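Local coordinates for DUF72 domain-containing protein (Thermotoga maritima, PDB 1VPQ) that is of unknown function but belongs to the DUF72 family, whose parallel strands and surrounding helices place it among the TIM-barrel proteins, at residues F189-I194 / F233-E238; E227-L232 / A259-Q264. One frame throughout, in Å; residues are numbered along the deposited sequence.

Both contacts use helix 226-240, which lies between strands 199-204 and 245-250 of the barrel; interaction 1 is on the side of the helix facing loop segment 189-194, interaction 2 on the side facing helix 257-270. Interaction 1 is a surface contact: a loop residue reaches the helix through one polar bond, Tyr191 to Asp235, beside a bound sulfate. Interaction 2 is largely buried, with Leu229 set against the amides of Asn261 and Gln264. The centres are about 13 Å apart, and the two meet where Tyr191 CE1 lies 3.7 Å from Leu232 CD2. Interaction 1 is carried by a hydrogen bond, interaction 2 by van der Waals contact.

Interaction 1. Residues F189-I194 / F233-E238; sequences FPYRPI and FEDVVE. With SO4 (sulfate ion), chain D.
Tyr191 and Asp235 join an irregular loop segment, 189-194, to a turn of helix, with the backbones nearest at Pro193 CA and Asp235 CA, 6.8 Å apart. Tyr191 CG stands anti to the backbone N (chi1 172°), which carries the ring towards the helix, and OH donates to Asp235 OD2 at 2.6 Å. The hydroxyl meets OD2 on its anti side, 16° out of the carboxylate plane, and OD2 also lies at the ring edge, 3.2 Å from Tyr191 CE2. Ring and carboxylate planes are 26° apart. Pro193, centre of an inverse gamma turn, adds a looser touch through CG, 4.3 Å from Asp235 OD2. A phenylalanine in place of Tyr191 would probably leave the Asp235 carboxylate without this hydrogen-bond donor and the loop less firmly tied to the helix. At the other end of the tyrosine, its backbone N makes two weak hydrogen bonds to a sulfate, probably from the crystallisation liquor; Arg192 NH1 lies 3.2 Å from sulfate O2. The segment belongs to the loop joining barrel strands 176-181 and 199-204 and reaches over to the helix that follows 199-204; Tyr191 also packs on Val179 and Asp181, and Arg192 on Tyr167 of helix 164-173.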
loop_
_atom_site.group_PDB
_atom_site.type_symbol
_atom_site.label_atom_id
_atom_site.label_comp_id
_atom_site.label_asym_id
_atom_site.label_seq_id
_atom_site.Cartn_x
_atom_site.Cartn_y
_atom_site.Cartn_z
ATOM N N PHE A 189 -10.341 8.087 -8.197
ATOM C CA PHE A 189 -11.160 6.988 -7.713
ATOM C C PHE A 189 -11.676 7.332 -6.313
ATOM O O PHE A 189 -10.907 7.795 -5.465
ATOM C CB PHE A 189 -10.359 5.680 -7.710
ATOM C CG PHE A 189 -11.207 4.450 -7.546
ATOM C CD1 PHE A 189 -11.516 3.974 -6.286
ATOM C CD2 PHE A 189 -11.693 3.769 -8.647
ATOM C CE1 PHE A 189 -12.309 2.839 -6.125
ATOM C CE2 PHE A 189 -12.476 2.633 -8.490
ATOM C CZ PHE A 189 -12.782 2.168 -7.229
ATOM N N PRO A 190 -12.986 7.126 -6.069
ATOM C CA PRO A 190 -13.571 7.493 -4.775
ATOM C C PRO A 190 -13.260 6.520 -3.643
ATOM O O PRO A 190 -12.640 5.480 -3.852
ATOM C CB PRO A 190 -15.071 7.485 -5.064
ATOM C CG PRO A 190 -15.233 6.458 -6.117
ATOM C CD PRO A 190 -13.999 6.560 -6.978
ATOM N N TYR A 191 -13.701 6.883 -2.446
ATOM C CA TYR A 191 -13.526 6.052 -1.260
ATOM C C TYR A 191 -14.664 5.066 -1.224
ATOM O O TYR A 191 -15.797 5.455 -1.008
ATOM C CB TYR A 191 -13.538 6.925 -0.004
ATOM C CG TYR A 191 -13.545 6.189 1.305
ATOM C CD1 TYR A 191 -12.363 5.738 1.873
ATOM C CD2 TYR A 191 -14.736 5.975 1.999
ATOM C CE1 TYR A 191 -12.366 5.065 3.091
ATOM C CE2 TYR A 191 -14.752 5.311 3.209
ATOM C CZ TYR A 191 -13.566 4.861 3.754
ATOM O OH TYR A 191 -13.569 4.200 4.960
ATOM N N ARG A 192 -14.352 3.803 -1.484
ATOM C CA ARG A 192 -15.348 2.718 -1.456
ATOM C C ARG A 192 -14.971 1.667 -0.409
ATOM O O ARG A 192 -14.108 0.831 -0.659
ATOM C CB ARG A 192 -15.476 2.038 -2.837
ATOM C CG ARG A 192 -16.148 2.838 -3.960
ATOM C CD ARG A 192 -17.008 3.956 -3.423
ATOM N NE ARG A 192 -18.021 4.467 -4.332
ATOM C CZ ARG A 192 -18.590 5.662 -4.213
ATOM N NH1 ARG A 192 -18.215 6.502 -3.253
ATOM N NH2 ARG A 192 -19.520 6.033 -5.077
ATOM N N PRO A 193 -15.618 1.700 0.772
ATOM C CA PRO A 193 -15.244 0.749 1.805
ATOM C C PRO A 193 -15.940 -0.589 1.553
ATOM O O PRO A 193 -17.019 -0.858 2.083
ATOM C CB PRO A 193 -15.681 1.443 3.093
ATOM C CG PRO A 193 -16.796 2.348 2.695
ATOM C CD PRO A 193 -16.706 2.590 1.212
ATOM N N ILE A 194 -15.294 -1.396 0.709
ATOM C CA ILE A 194 -15.854 -2.634 0.159
ATOM C C ILE A 194 -14.815 -3.745 0.222
ATOM O O ILE A 194 -13.608 -3.494 0.072
ATOM C CB ILE A 194 -16.287 -2.436 -1.324
ATOM C CG1 ILE A 194 -17.571 -1.612 -1.402
ATOM C CG2 ILE A 194 -16.518 -3.779 -2.044
ATOM C CD1 ILE A 194 -17.801 -1.040 -2.763
ATOM N N PHE A 233 -11.638 5.494 10.535
ATOM C CA PHE A 233 -11.437 4.449 11.539
ATOM C C PHE A 233 -12.674 3.570 11.716
ATOM O O PHE A 233 -12.564 2.347 11.753
ATOM C CB PHE A 233 -11.031 5.074 12.883
ATOM C CG PHE A 233 -10.983 4.086 14.037
ATOM C CD1 PHE A 233 -9.894 3.247 14.207
ATOM C CD2 PHE A 233 -12.031 4.001 14.943
ATOM C CE1 PHE A 233 -9.857 2.348 15.257
ATOM C CE2 PHE A 233 -11.996 3.103 15.989
ATOM C CZ PHE A 233 -10.909 2.277 16.147
ATOM N N GLU A 234 -13.846 4.186 11.834
ATOM C CA GLU A 234 -15.079 3.423 12.055
ATOM C C GLU A 234 -15.375 2.469 10.885
ATOM O O GLU A 234 -15.886 1.367 11.092
ATOM C CB GLU A 234 -16.260 4.362 12.325
ATOM N N ASP A 235 -15.032 2.890 9.667
ATOM C CA ASP A 235 -15.144 2.033 8.487
ATOM C C ASP A 235 -14.157 0.869 8.534
ATOM O O ASP A 235 -14.534 -0.268 8.256
ATOM C CB ASP A 235 -14.918 2.837 7.205
ATOM C CG ASP A 235 -16.086 3.749 6.860
ATOM O OD1 ASP A 235 -17.212 3.497 7.331
ATOM O OD2 ASP A 235 -15.879 4.719 6.101
ATOM N N VAL A 236 -12.901 1.155 8.886
ATOM C CA VAL A 236 -11.875 0.111 9.040
ATOM C C VAL A 236 -12.271 -0.983 10.053
ATOM O O VAL A 236 -12.029 -2.167 9.812
ATOM C CB VAL A 236 -10.491 0.711 9.428
ATOM C CG1 VAL A 236 -9.522 -0.387 9.871
ATOM C CG2 VAL A 236 -9.898 1.484 8.263
ATOM N N VAL A 237 -12.855 -0.593 11.185
ATOM C CA VAL A 237 -13.263 -1.587 12.183
ATOM C C VAL A 237 -14.493 -2.355 11.703
ATOM O O VAL A 237 -14.626 -3.549 11.973
ATOM C CB VAL A 237 -13.511 -0.995 13.612
ATOM C CG1 VAL A 237 -12.297 -0.224 14.094
ATOM C CG2 VAL A 237 -14.767 -0.124 13.667
ATOM N N GLU A 238 -15.381 -1.664 10.990
ATOM C CA GLU A 238 -16.597 -2.288 10.468
ATOM C C GLU A 238 -16.247 -3.376 9.453
ATOM O O GLU A 238 -16.797 -4.475 9.503
ATOM C CB GLU A 238 -17.519 -1.245 9.825
HETATM S S SO4 D . -15.913 9.960 -1.571
HETATM O O1 SO4 D . -14.868 10.180 -2.575
HETATM O O2 SO4 D . -17.102 9.336 -2.166
HETATM O O3 SO4 D . -15.415 9.103 -0.511
HETATM O O4 SO4 D . -16.265 11.229 -0.963
#

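Interaction 2. Residues E227-L232 / A259-Q264; sequences EELKTL and AINALQ
Leu229 of helix 226-240 points its CD1 methyl into the angle between Asn261 and Gln264, two polar residues of helix 257-270. These helices follow successive barrel strands, 199-204 and 245-250, and pack side by side as in the outer helical layer of a TIM barrel. The backbones come nearest at Leu229 CA and Asn261 CA, 7.8 Å apart, leaving room for one layer of side chains. The tight part is the methyl: CD1 lies 3.7 Å from Gln264 OE1 and 4.0 Å from Asn261 ND2, and also touches the aliphatic base of the glutamine at CB. The leucine crosses both partners at about a right angle. With Gln264 CG beside its backbone N (chi1 -74°) and the chain extended beyond, the terminal amide reaches back toward Asn261, whose ND2 donates to Gln264 OE1 at 2.7 Å. That bond has an N-H...acceptor angle of 150°, and OE1 lies almost in the amide plane of Asn261. Leu229 and Asn261 are buried, both against Phe250 of strand 245-250, whereas Gln264 is partly exposed at the edge; looser too is the approach of Leu229 CD2 to Asn261 CB, at 4.2 Å. Beside the contact, the Glu228 carboxylate forms a salt bridge with Arg207, while exposed Thr231 points away from it. The chemistry is apolar against polar: Asn261 ND2 and Gln264 OE1 are paired within their own helix and Asn261 OD1 is held by Tyr224 N and Asn252 ND2, so the leucine need supply no partner to them.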
loop_
_atom_site.group_PDB
_atom_site.type_symbol
_atom_site.label_atom_id
_atom_site.label_comp_id
_atom_site.label_asym_id
_atom_site.label_seq_id
_atom_site.Cartn_x
_atom_site.Cartn_y
_atom_site.Cartn_z
ATOM N N GLU A 227 -10.895 14.424 13.180
ATOM C CA GLU A 227 -12.284 14.190 12.769
ATOM C C GLU A 227 -12.361 13.215 11.590
ATOM O O GLU A 227 -13.163 12.275 11.605
ATOM C CB GLU A 227 -12.968 15.506 12.384
ATOM C CG GLU A 227 -13.008 16.566 13.491
ATOM C CD GLU A 227 -14.116 16.326 14.532
ATOM O OE1 GLU A 227 -14.189 15.204 15.101
ATOM O OE2 GLU A 227 -14.902 17.278 14.792
ATOM N N GLU A 228 -11.531 13.445 10.574
ATOM C CA GLU A 228 -11.526 12.575 9.392
ATOM C C GLU A 228 -10.886 11.209 9.659
ATOM O O GLU A 228 -11.358 10.206 9.137
ATOM C CB GLU A 228 -10.948 13.261 8.140
ATOM C CG GLU A 228 -9.609 13.940 8.288
ATOM C CD GLU A 228 -9.347 15.012 7.209
ATOM O OE1 GLU A 228 -10.144 15.132 6.256
ATOM O OE2 GLU A 228 -8.336 15.743 7.316
ATOM N N LEU A 229 -9.857 11.156 10.502
ATOM C CA LEU A 229 -9.298 9.867 10.938
ATOM C C LEU A 229 -10.356 8.993 11.621
ATOM O O LEU A 229 -10.418 7.793 11.385
ATOM C CB LEU A 229 -8.117 10.071 11.879
ATOM C CG LEU A 229 -6.887 10.728 11.255
ATOM C CD1 LEU A 229 -5.947 11.186 12.347
ATOM C CD2 LEU A 229 -6.177 9.793 10.274
ATOM N N LYS A 230 -11.178 9.611 12.463
ATOM C CA LYS A 230 -12.276 8.922 13.141
ATOM C C LYS A 230 -13.286 8.320 12.164
ATOM O O LYS A 230 -13.722 7.183 12.349
ATOM C CB LYS A 230 -12.993 9.876 14.102
ATOM N N THR A 231 -13.664 9.084 11.138
ATOM C CA THR A 231 -14.610 8.607 10.123
ATOM C C THR A 231 -14.018 7.438 9.337
ATOM O O THR A 231 -14.711 6.464 9.048
ATOM C CB THR A 231 -15.056 9.733 9.137
ATOM O OG1 THR A 231 -13.923 10.273 8.446
ATOM C CG2 THR A 231 -15.769 10.852 9.866
ATOM N N LEU A 232 -12.730 7.532 9.002
ATOM C CA LEU A 232 -12.024 6.428 8.336
ATOM C C LEU A 232 -11.917 5.223 9.260
ATOM O O LEU A 232 -12.092 4.083 8.824
ATOM C CB LEU A 232 -10.624 6.851 7.883
ATOM C CG LEU A 232 -10.551 7.961 6.826
ATOM C CD1 LEU A 232 -9.112 8.424 6.641
ATOM C CD2 LEU A 232 -11.139 7.515 5.503
ATOM N N ALA A 259 3.335 9.224 9.312
ATOM C CA ALA A 259 3.696 8.601 10.583
ATOM C C ALA A 259 2.852 9.166 11.730
ATOM O O ALA A 259 2.331 8.402 12.543
ATOM C CB ALA A 259 5.172 8.777 10.852
ATOM N N ILE A 260 2.707 10.495 11.778
ATOM C CA ILE A 260 1.833 11.161 12.758
ATOM C C ILE A 260 0.421 10.589 12.698
ATOM O O ILE A 260 -0.100 10.102 13.706
ATOM C CB ILE A 260 1.798 12.711 12.559
ATOM C CG1 ILE A 260 3.139 13.323 12.971
ATOM C CG2 ILE A 260 0.682 13.361 13.391
ATOM C CD1 ILE A 260 3.318 14.788 12.594
ATOM N N ASN A 261 -0.185 10.626 11.518
ATOM C CA ASN A 261 -1.536 10.113 11.333
ATOM C C ASN A 261 -1.654 8.612 11.616
ATOM O O ASN A 261 -2.661 8.156 12.173
ATOM C CB ASN A 261 -2.054 10.412 9.918
ATOM C CG ASN A 261 -2.324 11.893 9.678
ATOM O OD1 ASN A 261 -2.304 12.348 8.538
ATOM N ND2 ASN A 261 -2.584 12.646 10.744
ATOM N N ALA A 262 -0.638 7.847 11.228
ATOM C CA ALA A 262 -0.663 6.399 11.440
ATOM C C ALA A 262 -0.614 6.079 12.932
ATOM O O ALA A 262 -1.260 5.133 13.402
ATOM C CB ALA A 262 0.490 5.723 10.695
ATOM N N LEU A 263 0.161 6.875 13.661
ATOM C CA LEU A 263 0.248 6.780 15.120
ATOM C C LEU A 263 -1.050 7.207 15.813
ATOM O O LEU A 263 -1.418 6.638 16.844
ATOM C CB LEU A 263 1.404 7.628 15.649
ATOM C CG LEU A 263 2.826 7.142 15.353
ATOM C CD1 LEU A 263 3.810 8.237 15.650
ATOM C CD2 LEU A 263 3.167 5.891 16.154
ATOM N N GLN A 264 -1.719 8.222 15.262
ATOM C CA GLN A 264 -3.022 8.657 15.770
ATOM C C GLN A 264 -4.042 7.561 15.554
ATOM O O GLN A 264 -4.826 7.242 16.436
ATOM C CB GLN A 264 -3.493 9.920 15.056
ATOM C CG GLN A 264 -2.782 11.177 15.464
ATOM C CD GLN A 264 -3.112 12.334 14.545
ATOM O OE1 GLN A 264 -2.614 12.418 13.429
ATOM N NE2 GLN A 264 -3.949 13.233 15.014
#